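PDB 6ZQ1: MgGH51 from Meripilus giganteus, which probably removes terminal L-arabinofuranosyl groups from arabinose-containing polysaccharides, as an alpha-L-arabinofuranosidase of glycoside hydrolase family GH51. Local coordinates for residues N350-A355 / I380-A385; Y397-Y402 / Y425-Y430; E23-S28 / G259-V264. One frame throughout, in Å; residues are numbered along the deposited sequence.

From the N terminus, interaction 3 opens first: 23-28, just past the first strand of a parallel eight-stranded barrel, meets 259-264 and closes a loop of 230 residues that contains both five-stranded antiparallel sheets. Interaction 1 then closes a short helical excursion, joining 350-355, after strand four, with 380-385, at the end of strand five. Interaction 2 follows, pairing strands six and seven across another short loop. The three loops lie in series, and none encloses or crosses another. Interactions 1 and 2 touch, partly through E351 and H400; interaction 3 is centred about 21 Å from the centres of both. All three reach the iminosugar EDG.

Interaction 1 of 3, residues N350-A355 / I380-A385; sequences NEDFFA and IATTNA. With EDG (1,4-dideoxy-1,4-imino-L-arabinitol), chain F.
A hydroxyl-centred polar contact joins D352 to T382 where two loops leave neighbouring strands of a (beta/alpha)8 barrel, strand 345-348 being the fourth and strand 378-381 the fifth. The hydroxyl of T382 works in both directions. It donates to D352 through a 2.7 Å bond from OG1 to OD2, using the lone pair of OD2 that points away from the other carboxylate oxygen, and it receives the backbone N-H of the same residue, with D352 N at 3.0 Å from T382 OG1 and an angle of 151° at the hydrogen. With chi1 at 67°, OG1 sits between the backbone N and carbonyl carbon of T382, turned to the start of the 3-10 turn 352-354. R362 holds the other oxygen of D352 in a salt bridge.

Around this bond carbon atoms pack against backbone carbonyls. The methyl CG2 of T383 rests 3.5 Å from D352 O, while F353 brings the edge of its ring to the carbonyl of T382, CD2 to O being 3.6 Å.

The turn follows directly on N350 and E351, an Asn-Glu pair just after strand four, the place where enzymes of clan GH-A carry their acid/base glutamate. E351 is hydrogen-bonded to H400, and its OE2 comes within 3.3 Å of EDG C1'. The amide of N350 donates to the sugar analogue, ND2 to EDG O2' at 3.0 Å and 159°.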
loop_
_atom_site.group_PDB
_atom_site.type_symbol
_atom_site.label_atom_id
_atom_site.label_comp_id
_atom_site.label_asym_id
_atom_site.label_seq_id
_atom_site.Cartn_x
_atom_site.Cartn_y
_atom_site.Cartn_z
ATOM N N ASN A 350 13.480 -9.154 -2.973
ATOM C CA ASN A 350 12.934 -8.872 -1.629
ATOM C C ASN A 350 13.493 -9.917 -0.671
ATOM O O ASN A 350 13.368 -11.129 -0.998
ATOM C CB ASN A 350 11.409 -8.999 -1.615
ATOM C CG ASN A 350 10.818 -8.756 -0.249
ATOM O OD1 ASN A 350 10.980 -7.652 0.270
ATOM N ND2 ASN A 350 10.180 -9.774 0.329
ATOM N N GLU A 351 14.043 -9.483 0.444
ATOM C CA GLU A 351 14.488 -10.377 1.550
ATOM C C GLU A 351 15.250 -11.576 0.971
ATOM O O GLU A 351 14.882 -12.741 1.277
ATOM C CB GLU A 351 13.274 -10.834 2.373
ATOM C CG GLU A 351 12.625 -9.698 3.146
ATOM C CD GLU A 351 11.844 -10.095 4.398
ATOM O OE1 GLU A 351 11.267 -11.222 4.411
ATOM O OE2 GLU A 351 11.741 -9.240 5.324
ATOM N N ASP A 352 16.319 -11.311 0.219
ATOM C CA ASP A 352 17.136 -12.372 -0.398
ATOM C C ASP A 352 18.064 -12.991 0.655
ATOM O O ASP A 352 18.807 -13.919 0.300
ATOM C CB ASP A 352 17.865 -11.866 -1.630
ATOM C CG ASP A 352 16.893 -11.652 -2.782
ATOM O OD1 ASP A 352 16.537 -12.660 -3.433
ATOM O OD2 ASP A 352 16.417 -10.507 -2.945
ATOM N N PHE A 353 18.011 -12.549 1.899
ATOM C CA PHE A 353 18.598 -13.346 3.012
ATOM C C PHE A 353 17.929 -14.723 3.119
ATOM O O PHE A 353 18.525 -15.604 3.733
ATOM C CB PHE A 353 18.581 -12.561 4.317
ATOM C CG PHE A 353 17.231 -12.113 4.812
ATOM C CD1 PHE A 353 16.377 -13.002 5.461
ATOM C CD2 PHE A 353 16.866 -10.780 4.734
ATOM C CE1 PHE A 353 15.152 -12.571 5.963
ATOM C CE2 PHE A 353 15.648 -10.351 5.235
ATOM C CZ PHE A 353 14.804 -11.242 5.871
ATOM N N PHE A 354 16.750 -14.951 2.538
ATOM C CA PHE A 354 16.158 -16.315 2.458
ATOM C C PHE A 354 16.874 -17.174 1.412
ATOM O O PHE A 354 16.622 -18.396 1.408
ATOM C CB PHE A 354 14.648 -16.291 2.170
ATOM C CG PHE A 354 13.793 -16.047 3.381
ATOM C CD1 PHE A 354 13.470 -17.083 4.253
ATOM C CD2 PHE A 354 13.311 -14.778 3.667
ATOM C CE1 PHE A 354 12.692 -16.855 5.382
ATOM C CE2 PHE A 354 12.492 -14.566 4.756
ATOM C CZ PHE A 354 12.210 -15.587 5.638
ATOM N N ALA A 355 17.684 -16.576 0.529
ATOM C CA ALA A 355 18.396 -17.303 -0.540
ATOM C C ALA A 355 19.810 -16.747 -0.654
ATOM O O ALA A 355 20.173 -16.274 -1.730
ATOM C CB ALA A 355 17.605 -17.203 -1.826
ATOM N N ILE A 380 19.698 -1.213 -4.380
ATOM C CA ILE A 380 19.565 -1.602 -2.946
ATOM C C ILE A 380 19.630 -3.122 -2.883
ATOM O O ILE A 380 18.759 -3.779 -3.463
ATOM C CB ILE A 380 18.266 -1.019 -2.349
ATOM C CG1 ILE A 380 18.155 0.492 -2.612
ATOM C CG2 ILE A 380 18.173 -1.325 -0.855
ATOM C CD1 ILE A 380 16.762 1.068 -2.440
ATOM N N ALA A 381 20.535 -3.641 -2.061
ATOM C CA ALA A 381 20.738 -5.070 -1.762
ATOM C C ALA A 381 19.812 -5.475 -0.616
ATOM O O ALA A 381 19.523 -4.609 0.217
ATOM C CB ALA A 381 22.185 -5.319 -1.409
ATOM N N THR A 382 19.310 -6.700 -0.623
ATOM C CA THR A 382 18.219 -7.114 0.304
ATOM C C THR A 382 18.716 -8.171 1.281
ATOM O O THR A 382 17.937 -8.578 2.144
ATOM C CB THR A 382 17.022 -7.659 -0.454
ATOM O OG1 THR A 382 17.419 -8.878 -1.075
ATOM C CG2 THR A 382 16.543 -6.670 -1.499
ATOM N N THR A 383 19.940 -8.655 1.082
ATOM C CA THR A 383 20.565 -9.579 2.075
ATOM C C THR A 383 20.858 -8.835 3.365
ATOM O O THR A 383 20.858 -7.624 3.384
ATOM C CB THR A 383 21.794 -10.290 1.495
ATOM O OG1 THR A 383 22.522 -9.419 0.616
ATOM C CG2 THR A 383 21.398 -11.556 0.761
ATOM N N ASN A 384 21.156 -9.568 4.450
ATOM C CA ASN A 384 21.712 -8.910 5.649
ATOM C C ASN A 384 22.994 -8.160 5.299
ATOM O O ASN A 384 23.778 -8.662 4.439
ATOM C CB ASN A 384 22.009 -9.926 6.754
ATOM C CG ASN A 384 20.780 -10.704 7.146
ATOM O OD1 ASN A 384 19.679 -10.152 7.270
ATOM N ND2 ASN A 384 20.983 -11.966 7.465
ATOM N N ALA A 385 23.190 -6.985 5.912
ATOM C CA ALA A 385 24.290 -6.082 5.539
ATOM C C ALA A 385 25.615 -6.830 5.692
ATOM O O ALA A 385 25.943 -7.349 6.818
ATOM C CB ALA A 385 24.236 -4.775 6.296
HETATM O "O2'" EDG F . 9.027 -8.716 2.908
HETATM C "C2'" EDG F . 8.057 -9.403 3.657
HETATM C "C1'" EDG F . 8.477 -9.546 5.120
HETATM N "N4'" EDG F . 7.349 -8.979 5.857
HETATM C "C3'" EDG F . 6.689 -8.692 3.658
HETATM O "O3'" EDG F . 5.870 -9.210 2.602
HETATM C "C4'" EDG F . 6.118 -9.031 5.040
HETATM C "C5'" EDG F . 4.983 -8.121 5.498
HETATM O "O5'" EDG F . 5.367 -6.757 5.572
#

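Interaction 2 of 3, residues Y397-Y402 / Y425-Y430; sequences YDVHVY and YFEGEY. With EDG (1,4-dideoxy-1,4-imino-L-arabinitol), chain F.
Y425 begins the pairing with Y397, its CD1 lying 4.0 Å from Y397 CB, while a methyl of V399 meets the same ring at its edge. Next, F426 makes two nearly straight backbone bonds: its N donates to Y397 O at 2.9 Å, and its O accepts V399 N at 2.8 Å. Its ring runs alongside D398, both side chains pointing the same way.

E427 is the centre of an inverse gamma turn, and its chain bends at chi2 (91°) so that the carboxylate folds back over the neighbouring strand; OE2 comes 3.3 Å from V401 CG1, and OE1 is bonded to Y415. After the gamma turn the regular pairing gives way: G428 N makes weak bonds to V399 O and to the carboxylate of D398.

This is the join between the sixth and seventh parallel strands of the (beta/alpha)8 barrel, linked by a beta-alpha-beta crossover through helix 405-410. E429, at the corner of the seventh strand, stands where retaining enzymes of clan GH-A carry their nucleophile. Pairing resumes through its carbonyl, which takes V401 N. The side chain lies over one face of H400, whose ND1 is held by E351: E429 CG is 3.7 Å from the ring centroid and only 6° off its normal, a CH-pi contact, and the carboxylate is stacked on the imidazole. E429 OE1 receives the Y402 hydroxyl (OH to OE1 2.6 Å), at the edge of the tyrosine ring. E429 OE2 accepts EDG O2' at 2.8 Å and forms a salt bridge to R226; Y402 OH also receives EDG O5'. Last, Y430 packs CB against V401 CG1, 4.0 Å away, and its hydroxyl reaches Q512.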
loop_
_atom_site.group_PDB
_atom_site.type_symbol
_atom_site.label_atom_id
_atom_site.label_comp_id
_atom_site.label_asym_id
_atom_site.label_seq_id
_atom_site.Cartn_x
_atom_site.Cartn_y
_atom_site.Cartn_z
ATOM N N TYR A 397 21.676 -0.859 1.465
ATOM C CA TYR A 397 21.016 -2.063 1.992
ATOM C C TYR A 397 19.634 -1.714 2.529
ATOM O O TYR A 397 19.483 -0.612 3.126
ATOM C CB TYR A 397 21.807 -2.682 3.139
ATOM C CG TYR A 397 22.855 -3.662 2.685
ATOM C CD1 TYR A 397 22.513 -4.940 2.288
ATOM C CD2 TYR A 397 24.193 -3.319 2.664
ATOM C CE1 TYR A 397 23.474 -5.859 1.913
ATOM C CE2 TYR A 397 25.173 -4.226 2.301
ATOM C CZ TYR A 397 24.808 -5.504 1.936
ATOM O OH TYR A 397 25.773 -6.386 1.545
ATOM N N ASP A 398 18.692 -2.643 2.352
ATOM C CA ASP A 398 17.328 -2.575 2.935
ATOM C C ASP A 398 17.335 -3.422 4.206
ATOM O O ASP A 398 17.562 -4.619 4.112
ATOM C CB ASP A 398 16.262 -2.969 1.919
ATOM C CG ASP A 398 14.847 -2.905 2.483
ATOM O OD1 ASP A 398 14.722 -2.513 3.664
ATOM O OD2 ASP A 398 13.895 -3.343 1.777
ATOM N N VAL A 399 17.108 -2.804 5.343
ATOM C CA VAL A 399 17.077 -3.495 6.656
ATOM C C VAL A 399 15.613 -3.592 7.106
ATOM O O VAL A 399 14.956 -2.551 7.192
ATOM C CB VAL A 399 17.982 -2.729 7.639
ATOM C CG1 VAL A 399 18.078 -3.380 9.021
ATOM C CG2 VAL A 399 19.369 -2.500 7.055
ATOM N N HIS A 400 15.147 -4.791 7.471
ATOM C CA HIS A 400 13.786 -5.066 7.959
ATOM C C HIS A 400 13.857 -5.481 9.429
ATOM O O HIS A 400 14.741 -6.309 9.718
ATOM C CB HIS A 400 13.130 -6.186 7.166
ATOM C CG HIS A 400 12.906 -5.848 5.730
ATOM N ND1 HIS A 400 12.451 -6.758 4.812
ATOM C CD2 HIS A 400 13.165 -4.720 5.051
ATOM C CE1 HIS A 400 12.378 -6.178 3.621
ATOM N NE2 HIS A 400 12.836 -4.960 3.734
ATOM N N VAL A 401 12.967 -4.978 10.284
ATOM C CA VAL A 401 12.895 -5.497 11.701
ATOM C C VAL A 401 11.451 -5.481 12.224
ATOM O O VAL A 401 10.785 -4.447 12.142
ATOM C CB VAL A 401 13.880 -4.815 12.647
ATOM C CG1 VAL A 401 13.581 -3.339 12.843
ATOM C CG2 VAL A 401 13.970 -5.554 14.011
ATOM N N TYR A 402 11.028 -6.608 12.789
ATOM C CA TYR A 402 9.758 -6.806 13.505
ATOM C C TYR A 402 10.134 -7.234 14.918
ATOM O O TYR A 402 10.814 -8.244 15.013
ATOM C CB TYR A 402 8.883 -7.812 12.773
ATOM C CG TYR A 402 8.466 -7.321 11.399
ATOM C CD1 TYR A 402 7.414 -6.442 11.247
ATOM C CD2 TYR A 402 9.133 -7.737 10.261
ATOM C CE1 TYR A 402 7.006 -5.990 9.989
ATOM C CE2 TYR A 402 8.737 -7.290 8.997
ATOM C CZ TYR A 402 7.665 -6.423 8.871
ATOM O OH TYR A 402 7.261 -5.995 7.643
ATOM N N TYR A 425 21.476 3.325 4.155
ATOM C CA TYR A 425 20.583 2.301 4.727
ATOM C C TYR A 425 19.126 2.747 4.581
ATOM O O TYR A 425 18.781 3.915 4.867
ATOM C CB TYR A 425 21.014 2.008 6.163
ATOM C CG TYR A 425 22.381 1.401 6.195
ATOM C CD1 TYR A 425 22.544 0.025 6.058
ATOM C CD2 TYR A 425 23.522 2.200 6.219
ATOM C CE1 TYR A 425 23.807 -0.537 6.017
ATOM C CE2 TYR A 425 24.793 1.643 6.183
ATOM C CZ TYR A 425 24.919 0.269 6.092
ATOM O OH TYR A 425 26.142 -0.297 6.018
ATOM N N PHE A 426 18.306 1.822 4.112
ATOM C CA PHE A 426 16.837 1.966 3.938
ATOM C C PHE A 426 16.185 1.073 4.967
ATOM O O PHE A 426 16.384 -0.151 4.870
ATOM C CB PHE A 426 16.414 1.566 2.518
ATOM C CG PHE A 426 14.942 1.495 2.187
ATOM C CD1 PHE A 426 14.015 2.293 2.822
ATOM C CD2 PHE A 426 14.486 0.658 1.162
ATOM C CE1 PHE A 426 12.668 2.234 2.495
ATOM C CE2 PHE A 426 13.146 0.620 0.812
ATOM C CZ PHE A 426 12.235 1.418 1.467
ATOM N N GLU A 427 15.460 1.640 5.925
ATOM C CA GLU A 427 14.741 0.799 6.917
ATOM C C GLU A 427 13.378 0.455 6.286
ATOM O O GLU A 427 12.371 1.071 6.648
ATOM C CB GLU A 427 14.648 1.463 8.282
ATOM C CG GLU A 427 14.260 0.441 9.354
ATOM C CD GLU A 427 15.421 -0.245 10.043
ATOM O OE1 GLU A 427 16.565 0.145 9.765
ATOM O OE2 GLU A 427 15.173 -1.198 10.846
ATOM N N GLY A 428 13.370 -0.499 5.345
ATOM C CA GLY A 428 12.284 -0.664 4.355
ATOM C C GLY A 428 11.016 -1.272 4.941
ATOM O O GLY A 428 9.963 -1.123 4.311
ATOM N N GLU A 429 11.107 -1.968 6.091
ATOM C CA GLU A 429 9.984 -2.515 6.843
ATOM C C GLU A 429 10.393 -2.507 8.319
ATOM O O GLU A 429 11.457 -3.053 8.610
ATOM C CB GLU A 429 9.687 -3.986 6.515
ATOM C CG GLU A 429 9.352 -4.236 5.042
ATOM C CD GLU A 429 9.160 -5.706 4.697
ATOM O OE1 GLU A 429 8.902 -6.553 5.639
ATOM O OE2 GLU A 429 9.253 -6.026 3.504
ATOM N N TYR A 430 9.613 -1.832 9.153
ATOM C CA TYR A 430 9.705 -2.000 10.628
ATOM C C TYR A 430 8.334 -1.806 11.242
ATOM O O TYR A 430 7.497 -1.050 10.702
ATOM C CB TYR A 430 10.747 -1.044 11.213
ATOM C CG TYR A 430 10.422 0.416 11.134
ATOM C CD1 TYR A 430 10.499 1.101 9.944
ATOM C CD2 TYR A 430 10.063 1.127 12.260
ATOM C CE1 TYR A 430 10.254 2.460 9.887
ATOM C CE2 TYR A 430 9.761 2.466 12.207
ATOM C CZ TYR A 430 9.831 3.143 11.004
ATOM O OH TYR A 430 9.593 4.493 10.997
HETATM O "O2'" EDG F . 9.027 -8.716 2.908
HETATM C "C2'" EDG F . 8.057 -9.403 3.657
HETATM C "C1'" EDG F . 8.477 -9.546 5.120
HETATM N "N4'" EDG F . 7.349 -8.979 5.857
HETATM C "C3'" EDG F . 6.689 -8.692 3.658
HETATM O "O3'" EDG F . 5.870 -9.210 2.602
HETATM C "C4'" EDG F . 6.118 -9.031 5.040
HETATM C "C5'" EDG F . 4.983 -8.121 5.498
HETATM O "O5'" EDG F . 5.367 -6.757 5.572
#

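Interaction 3 of 3, residues E23-S28 / G259-V264; sequences EDINHS and GDWGYV. With EDG (1,4-dideoxy-1,4-imino-L-arabinitol), chain F.
Hydrogen bonds between the loop after the first barrel strand and the loop 259-264 fall into two groups, one at E23 and W261, the other round the hydroxyl of Y263. E23 OE1 lies close to the plane of the indole that donates to it, W261 NE1 to OE1 being 2.9 Å with 165° at the hydrogen, yet the donor meets that oxygen from above the carboxylate plane; the two planes are close to perpendicular. The ligand extends the hydrogen bonding: EDG O3' donates to E23 OE2 at 2.6 Å and lies at the edge of the indole, 3.4 Å from W261 CZ2, so that the contact lines the iminosugar site. In the second group, Y263 OH donates a hydrogen bond to D24 OD1 at 2.6 Å and takes the backbone N-H of H27, N to OH being 2.9 Å.

Two ring contacts accompany these bonds. The imidazole of H27 stacks face-to-face on the phenol of Y263, centroids 3.7 Å apart and planes 20° from parallel; its ND1 is tied to D30 O. I25, with CG1 anti to the backbone N (chi1 -176°), extends along the indole face and sets CD1 3.6 Å from the centroid of the six-membered ring of W261, a CH-pi contact.

E23 is therefore shared: OE1 is held by W261 and by N232 N, leaving OE2 turned to the sugar analogue. These two bonds to OE1 probably fix the carboxylate's rotation, while the one-donor, one-acceptor pattern at Y263 OH orients its hydroxyl and ties the two loops together.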
loop_
_atom_site.group_PDB
_atom_site.type_symbol
_atom_site.label_atom_id
_atom_site.label_comp_id
_atom_site.label_asym_id
_atom_site.label_seq_id
_atom_site.Cartn_x
_atom_site.Cartn_y
_atom_site.Cartn_z
ATOM N N GLU A 23 2.717 -3.437 -0.585
ATOM C CA GLU A 23 2.430 -4.643 -1.390
ATOM C C GLU A 23 0.945 -4.915 -1.230
ATOM O O GLU A 23 0.328 -4.367 -0.298
ATOM C CB GLU A 23 3.297 -5.817 -0.957
ATOM C CG GLU A 23 2.869 -6.366 0.364
ATOM C CD GLU A 23 3.709 -7.521 0.870
ATOM O OE1 GLU A 23 3.890 -8.527 0.127
ATOM O OE2 GLU A 23 4.101 -7.443 2.043
ATOM N N ASP A 24 0.366 -5.701 -2.130
ATOM C CA ASP A 24 -1.025 -6.197 -1.984
ATOM C C ASP A 24 -0.999 -7.312 -0.929
ATOM O O ASP A 24 -0.654 -8.454 -1.291
ATOM C CB ASP A 24 -1.589 -6.698 -3.310
ATOM C CG ASP A 24 -3.111 -6.611 -3.296
ATOM O OD1 ASP A 24 -3.670 -6.749 -2.189
ATOM O OD2 ASP A 24 -3.736 -6.306 -4.355
ATOM N N ILE A 25 -1.296 -6.936 0.309
ATOM C CA ILE A 25 -1.385 -7.810 1.522
ATOM C C ILE A 25 -2.619 -7.349 2.300
ATOM O O ILE A 25 -2.910 -6.130 2.259
ATOM C CB ILE A 25 -0.112 -7.737 2.376
ATOM C CG1 ILE A 25 -0.163 -8.704 3.572
ATOM C CG2 ILE A 25 0.184 -6.315 2.810
ATOM C CD1 ILE A 25 1.143 -8.774 4.352
ATOM N N ASN A 26 -3.356 -8.255 2.959
ATOM C CA ASN A 26 -4.584 -7.917 3.714
ATOM C C ASN A 26 -5.568 -7.173 2.776
ATOM O O ASN A 26 -6.247 -6.249 3.239
ATOM C CB ASN A 26 -4.293 -6.967 4.889
ATOM C CG ASN A 26 -3.158 -7.387 5.802
ATOM O OD1 ASN A 26 -3.086 -8.560 6.168
ATOM N ND2 ASN A 26 -2.327 -6.435 6.191
ATOM N N HIS A 27 -5.612 -7.488 1.475
ATOM C CA HIS A 27 -6.437 -6.759 0.465
ATOM C C HIS A 27 -6.187 -5.250 0.534
ATOM O O HIS A 27 -7.175 -4.451 0.520
ATOM C CB HIS A 27 -7.934 -7.121 0.607
ATOM C CG HIS A 27 -8.236 -8.442 -0.020
ATOM N ND1 HIS A 27 -8.487 -8.568 -1.370
ATOM C CD2 HIS A 27 -8.180 -9.695 0.464
ATOM C CE1 HIS A 27 -8.665 -9.846 -1.653
ATOM N NE2 HIS A 27 -8.489 -10.546 -0.551
ATOM N N SER A 28 -4.908 -4.861 0.510
ATOM C CA SER A 28 -4.482 -3.456 0.532
ATOM C C SER A 28 -4.576 -2.916 -0.898
ATOM O O SER A 28 -4.582 -1.699 -1.054
ATOM C CB SER A 28 -3.085 -3.315 1.024
ATOM O OG SER A 28 -2.216 -4.072 0.206
ATOM N N GLY A 259 -1.285 -14.069 -6.007
ATOM C CA GLY A 259 -0.372 -13.313 -5.162
ATOM C C GLY A 259 0.139 -14.219 -4.031
ATOM O O GLY A 259 -0.161 -15.430 -4.047
ATOM N N ASP A 260 0.849 -13.645 -3.095
ATOM C CA ASP A 260 1.631 -14.409 -2.073
ATOM C C ASP A 260 0.922 -14.347 -0.721
ATOM O O ASP A 260 1.539 -14.791 0.344
ATOM C CB ASP A 260 3.066 -13.923 -2.182
ATOM C CG ASP A 260 3.591 -14.246 -3.580
ATOM O OD1 ASP A 260 3.692 -15.459 -3.930
ATOM O OD2 ASP A 260 3.803 -13.301 -4.351
ATOM N N TRP A 261 -0.357 -13.966 -0.703
ATOM C CA TRP A 261 -1.083 -13.817 0.583
ATOM C C TRP A 261 -2.459 -14.478 0.529
ATOM O O TRP A 261 -3.334 -14.108 1.327
ATOM C CB TRP A 261 -1.108 -12.339 1.007
ATOM C CG TRP A 261 0.252 -11.785 1.276
ATOM C CD1 TRP A 261 0.967 -10.889 0.527
ATOM C CD2 TRP A 261 1.067 -12.069 2.419
ATOM N NE1 TRP A 261 2.176 -10.624 1.114
ATOM C CE2 TRP A 261 2.250 -11.315 2.290
ATOM C CE3 TRP A 261 0.887 -12.865 3.548
ATOM C CZ2 TRP A 261 3.276 -11.362 3.220
ATOM C CZ3 TRP A 261 1.894 -12.901 4.482
ATOM C CH2 TRP A 261 3.077 -12.176 4.318
ATOM N N GLY A 262 -2.618 -15.493 -0.322
ATOM C CA GLY A 262 -3.765 -16.406 -0.308
ATOM C C GLY A 262 -4.823 -16.026 -1.324
ATOM O O GLY A 262 -5.822 -16.719 -1.341
ATOM N N TYR A 263 -4.640 -14.964 -2.130
ATOM C CA TYR A 263 -5.714 -14.520 -3.051
ATOM C C TYR A 263 -5.144 -14.079 -4.388
ATOM O O TYR A 263 -3.985 -13.666 -4.503
ATOM C CB TYR A 263 -6.566 -13.415 -2.407
ATOM C CG TYR A 263 -5.834 -12.172 -1.951
ATOM C CD1 TYR A 263 -5.605 -11.095 -2.796
ATOM C CD2 TYR A 263 -5.365 -12.054 -0.649
ATOM C CE1 TYR A 263 -4.961 -9.936 -2.353
ATOM C CE2 TYR A 263 -4.680 -10.924 -0.221
ATOM C CZ TYR A 263 -4.504 -9.832 -1.046
ATOM O OH TYR A 263 -3.868 -8.722 -0.537
ATOM N N VAL A 264 -6.021 -14.156 -5.381
ATOM C CA VAL A 264 -5.761 -13.665 -6.763
ATOM C C VAL A 264 -5.637 -12.141 -6.749
ATOM O O VAL A 264 -6.467 -11.484 -6.129
ATOM C CB VAL A 264 -6.849 -14.153 -7.723
ATOM C CG1 VAL A 264 -6.685 -13.539 -9.130
ATOM C CG2 VAL A 264 -6.857 -15.693 -7.770
HETATM O "O2'" EDG F . 9.027 -8.716 2.908
HETATM C "C2'" EDG F . 8.057 -9.403 3.657
HETATM C "C1'" EDG F . 8.477 -9.546 5.120
HETATM N "N4'" EDG F . 7.349 -8.979 5.857
HETATM C "C3'" EDG F . 6.689 -8.692 3.658
HETATM O "O3'" EDG F . 5.870 -9.210 2.602
HETATM C "C4'" EDG F . 6.118 -9.031 5.040
HETATM C "C5'" EDG F . 4.983 -8.121 5.498
HETATM O "O5'" EDG F . 5.367 -6.757 5.572
#